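Local coordinates for putative sporulation-specific glycosylase YdhD (Bacillus subtilis subsp. subtilis str. 168, PDB 3CZ8), which probably hydrolyses glycosidic bonds in a chitin-like or cell-wall polysaccharide during sporulation, through the family 18 glycosidase domain present here, at residues Tyr41-Ile49 with Ala95-Leu106. The protein carries 1 engineered substitution. Numbering follows the deposited sequence.
Sequences YHIAPNGDI and ARTNLVNNIYDL
Asn102 ND2 reaches from the helix to two acceptors, bonding to Gly47 O at 3.2 Å and weakly to Asp48 OD2 at 3.3 Å. One helical turn earlier, Asn98 ND2 donates to Asn46 O at 2.8 Å in a nearly straight bond (170°); the acceptor lies in the plane of the amide, although the donor sits above the carbonyl plane. Asn98 CG is anti to the backbone N (chi1 179°), which swings the amide out to the turn. Asparagine suits both places, offering N-H groups to backbone carbonyls of the loop. Gly47, last residue of the type I turn from Ala44, lies so close to the helix that a side chain would strike Ala95 O; its CA meets that oxygen at 3.5 Å. Asn46 OD1 accepts from Asp48 N, an Asx turn. Two helical turns on from Asn98, Leu106 CD2 lies over the Tyr41 ring face, 3.8 Å from its centroid, a CH-pi contact, while Ile49 CD1 packs 3.9 Å from Leu106 CD1. Tyr41 OH is hydrogen-bonded to Asp55 OD1. With an alanine here, Leu106 would probably lose the ring it lies against and Asp55 its hydroxyl partner. The contact joins the loop following barrel strand 35-42 to helix 93-110 on the barrel's outside, the beta/alpha arrangement of a family 18 TIM barrel.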
loop_
_atom_site.group_PDB
_atom_site.type_symbol
_atom_site.label_atom_id
_atom_site.label_comp_id
_atom_site.label_asym_id
_atom_site.label_seq_id
_atom_site.Cartn_x
_atom_site.Cartn_y
_atom_site.Cartn_z
ATOM N N TYR A 41 -6.897 -4.897 -16.112
ATOM C CA TYR A 41 -7.084 -4.636 -17.528
ATOM C C TYR A 41 -8.342 -3.854 -17.763
ATOM O O TYR A 41 -9.321 -4.116 -17.152
ATOM C CB TYR A 41 -7.184 -5.937 -18.301
ATOM C CG TYR A 41 -5.924 -6.740 -18.401
ATOM C CD1 TYR A 41 -5.543 -7.577 -17.393
ATOM C CD2 TYR A 41 -5.129 -6.678 -19.525
ATOM C CE1 TYR A 41 -4.441 -8.296 -17.485
ATOM C CE2 TYR A 41 -4.028 -7.396 -19.626
ATOM C CZ TYR A 41 -3.681 -8.208 -18.606
ATOM O OH TYR A 41 -2.556 -8.951 -18.661
ATOM N N HIS A 42 -8.313 -2.895 -18.657
ATOM C CA HIS A 42 -9.489 -2.122 -18.914
ATOM C C HIS A 42 -10.031 -2.256 -20.327
ATOM O O HIS A 42 -9.334 -2.660 -21.224
ATOM C CB HIS A 42 -9.306 -0.658 -18.511
ATOM C CG HIS A 42 -8.019 -0.067 -18.973
ATOM N ND1 HIS A 42 -6.842 -0.236 -18.295
ATOM C CD2 HIS A 42 -7.721 0.668 -20.062
ATOM C CE1 HIS A 42 -5.871 0.360 -18.948
ATOM N NE2 HIS A 42 -6.380 0.916 -20.025
ATOM N N ILE A 43 -11.291 -1.903 -20.499
ATOM C CA ILE A 43 -12.018 -2.195 -21.729
ATOM C C ILE A 43 -12.241 -0.959 -22.606
ATOM O O ILE A 43 -12.259 0.175 -22.119
ATOM C CB ILE A 43 -13.371 -2.915 -21.436
ATOM C CG1 ILE A 43 -14.368 -1.979 -20.738
ATOM C CG2 ILE A 43 -13.132 -4.161 -20.591
ATOM C CD1 ILE A 43 -15.788 -2.511 -20.669
ATOM N N ALA A 44 -12.389 -1.202 -23.905
ATOM C CA ALA A 44 -12.743 -0.171 -24.872
ATOM C C ALA A 44 -14.239 -0.304 -25.186
ATOM O O ALA A 44 -14.816 -1.363 -24.927
ATOM C CB ALA A 44 -11.887 -0.328 -26.132
ATOM N N PRO A 45 -14.886 0.770 -25.704
ATOM C CA PRO A 45 -16.318 0.716 -26.060
ATOM C C PRO A 45 -16.729 -0.384 -27.052
ATOM O O PRO A 45 -17.890 -0.799 -27.059
ATOM C CB PRO A 45 -16.570 2.090 -26.682
ATOM C CG PRO A 45 -15.557 2.968 -26.059
ATOM C CD PRO A 45 -14.334 2.119 -25.937
ATOM N N ASN A 46 -15.788 -0.852 -27.872
ATOM C CA ASN A 46 -16.061 -1.930 -28.816
ATOM C C ASN A 46 -15.829 -3.324 -28.221
ATOM O O ASN A 46 -16.016 -4.342 -28.895
ATOM C CB ASN A 46 -15.270 -1.731 -30.119
ATOM C CG ASN A 46 -13.766 -1.903 -29.943
ATOM O OD1 ASN A 46 -13.233 -1.836 -28.835
ATOM N ND2 ASN A 46 -13.075 -2.115 -31.054
ATOM N N GLY A 47 -15.422 -3.354 -26.955
ATOM C CA GLY A 47 -15.238 -4.600 -26.225
ATOM C C GLY A 47 -13.814 -5.116 -26.228
ATOM O O GLY A 47 -13.544 -6.174 -25.674
ATOM N N ASP A 48 -12.900 -4.379 -26.853
ATOM C CA ASP A 48 -11.486 -4.758 -26.846
ATOM C C ASP A 48 -10.862 -4.544 -25.471
ATOM O O ASP A 48 -11.353 -3.743 -24.678
ATOM C CB ASP A 48 -10.704 -3.974 -27.904
ATOM C CG ASP A 48 -10.846 -4.562 -29.300
ATOM O OD1 ASP A 48 -11.147 -3.793 -30.233
ATOM O OD2 ASP A 48 -10.653 -5.786 -29.470
ATOM N N ILE A 49 -9.794 -5.277 -25.187
ATOM C CA ILE A 49 -8.999 -5.026 -23.996
ATOM C C ILE A 49 -7.915 -4.016 -24.378
ATOM O O ILE A 49 -6.988 -4.337 -25.131
ATOM C CB ILE A 49 -8.430 -6.332 -23.395
ATOM C CG1 ILE A 49 -9.586 -7.213 -22.892
ATOM C CG2 ILE A 49 -7.467 -6.025 -22.245
ATOM C CD1 ILE A 49 -9.218 -8.666 -22.623
ATOM N N ALA A 95 -20.154 -6.211 -29.359
ATOM C CA ALA A 95 -19.098 -5.756 -28.447
ATOM C C ALA A 95 -18.949 -6.630 -27.207
ATOM O O ALA A 95 -17.826 -6.902 -26.775
ATOM C CB ALA A 95 -19.311 -4.303 -28.045
ATOM N N ARG A 96 -20.067 -7.073 -26.638
ATOM C CA ARG A 96 -19.992 -7.934 -25.461
ATOM C C ARG A 96 -19.587 -9.374 -25.794
ATOM O O ARG A 96 -19.004 -10.055 -24.957
ATOM C CB ARG A 96 -21.256 -7.854 -24.589
ATOM C CG ARG A 96 -22.534 -8.336 -25.225
ATOM C CD ARG A 96 -23.696 -8.202 -24.254
ATOM N NE ARG A 96 -24.913 -8.798 -24.802
ATOM C CZ ARG A 96 -25.854 -8.130 -25.465
ATOM N NH1 ARG A 96 -25.745 -6.824 -25.661
ATOM N NH2 ARG A 96 -26.917 -8.774 -25.926
ATOM N N THR A 97 -19.870 -9.811 -27.023
ATOM C CA THR A 97 -19.334 -11.064 -27.565
ATOM C C THR A 97 -17.830 -10.921 -27.788
ATOM O O THR A 97 -17.055 -11.812 -27.431
ATOM C CB THR A 97 -20.034 -11.460 -28.895
ATOM O OG1 THR A 97 -21.409 -11.758 -28.637
ATOM C CG2 THR A 97 -19.392 -12.687 -29.523
ATOM N N ASN A 98 -17.430 -9.788 -28.367
ATOM C CA ASN A 98 -16.021 -9.453 -28.551
ATOM C C ASN A 98 -15.269 -9.437 -27.222
ATOM O O ASN A 98 -14.173 -9.983 -27.133
ATOM C CB ASN A 98 -15.866 -8.109 -29.276
ATOM C CG ASN A 98 -14.413 -7.707 -29.472
ATOM O OD1 ASN A 98 -13.546 -8.547 -29.714
ATOM N ND2 ASN A 98 -14.143 -6.409 -29.379
ATOM N N LEU A 99 -15.878 -8.839 -26.197
ATOM C CA LEU A 99 -15.299 -8.800 -24.850
ATOM C C LEU A 99 -15.180 -10.190 -24.221
ATOM O O LEU A 99 -14.143 -10.514 -23.635
ATOM C CB LEU A 99 -16.077 -7.832 -23.937
ATOM C CG LEU A 99 -15.573 -7.637 -22.498
ATOM C CD1 LEU A 99 -14.103 -7.235 -22.457
ATOM C CD2 LEU A 99 -16.405 -6.619 -21.752
ATOM N N VAL A 100 -16.229 -11.002 -24.361
ATOM C CA VAL A 100 -16.232 -12.390 -23.875
ATOM C C VAL A 100 -15.091 -13.218 -24.498
ATOM O O VAL A 100 -14.358 -13.919 -23.785
ATOM C CB VAL A 100 -17.629 -13.066 -24.076
ATOM C CG1 VAL A 100 -17.539 -14.583 -24.013
ATOM C CG2 VAL A 100 -18.619 -12.575 -23.027
ATOM N N ASN A 101 -14.925 -13.095 -25.814
ATOM C CA ASN A 101 -13.846 -13.779 -26.530
ATOM C C ASN A 101 -12.459 -13.267 -26.149
ATOM O O ASN A 101 -11.537 -14.065 -25.961
ATOM C CB ASN A 101 -14.049 -13.704 -28.052
ATOM C CG ASN A 101 -15.217 -14.552 -28.532
ATOM O OD1 ASN A 101 -15.464 -15.644 -28.017
ATOM N ND2 ASN A 101 -15.941 -14.047 -29.522
ATOM N N ASN A 102 -12.324 -11.944 -26.029
ATOM C CA ASN A 102 -11.063 -11.314 -25.617
ATOM C C ASN A 102 -10.620 -11.683 -24.210
ATOM O O ASN A 102 -9.428 -11.877 -23.975
ATOM C CB ASN A 102 -11.143 -9.796 -25.742
ATOM C CG ASN A 102 -11.150 -9.331 -27.180
ATOM O OD1 ASN A 102 -10.667 -10.025 -28.079
ATOM N ND2 ASN A 102 -11.711 -8.153 -27.408
ATOM N N ILE A 103 -11.582 -11.776 -23.288
ATOM C CA ILE A 103 -11.316 -12.194 -21.906
ATOM C C ILE A 103 -10.823 -13.643 -21.874
ATOM O O ILE A 103 -9.885 -13.967 -21.137
ATOM C CB ILE A 103 -12.560 -12.004 -20.980
ATOM C CG1 ILE A 103 -12.767 -10.529 -20.628
ATOM C CG2 ILE A 103 -12.411 -12.791 -19.689
ATOM C CD1 ILE A 103 -14.151 -10.217 -20.070
ATOM N N TYR A 104 -11.446 -14.501 -22.686
ATOM C CA TYR A 104 -10.981 -15.880 -22.844
ATOM C C TYR A 104 -9.569 -15.918 -23.424
ATOM O O TYR A 104 -8.717 -16.657 -22.927
ATOM C CB TYR A 104 -11.932 -16.724 -23.711
ATOM C CG TYR A 104 -11.513 -18.180 -23.763
ATOM C CD1 TYR A 104 -10.687 -18.658 -24.786
ATOM C CD2 TYR A 104 -11.913 -19.073 -22.770
ATOM C CE1 TYR A 104 -10.279 -19.987 -24.819
ATOM C CE2 TYR A 104 -11.514 -20.404 -22.799
ATOM C CZ TYR A 104 -10.698 -20.854 -23.824
ATOM O OH TYR A 104 -10.303 -22.173 -23.858
ATOM N N ASP A 105 -9.336 -15.127 -24.471
ATOM C CA ASP A 105 -8.018 -15.043 -25.111
ATOM C C ASP A 105 -6.962 -14.529 -24.142
ATOM O O ASP A 105 -5.815 -14.961 -24.200
ATOM C CB ASP A 105 -8.058 -14.154 -26.360
ATOM C CG ASP A 105 -8.819 -14.788 -27.518
ATOM O OD1 ASP A 105 -9.143 -14.052 -28.475
ATOM O OD2 ASP A 105 -9.098 -16.006 -27.476
ATOM N N LEU A 106 -7.364 -13.620 -23.252
ATOM C CA LEU A 106 -6.491 -13.102 -22.205
ATOM C C LEU A 106 -6.068 -14.179 -21.208
ATOM O O LEU A 106 -4.882 -14.326 -20.934
ATOM C CB LEU A 106 -7.156 -11.938 -21.462
ATOM C CG LEU A 106 -6.215 -11.006 -20.696
ATOM C CD1 LEU A 106 -5.690 -9.921 -21.625
ATOM C CD2 LEU A 106 -6.923 -10.394 -19.510
#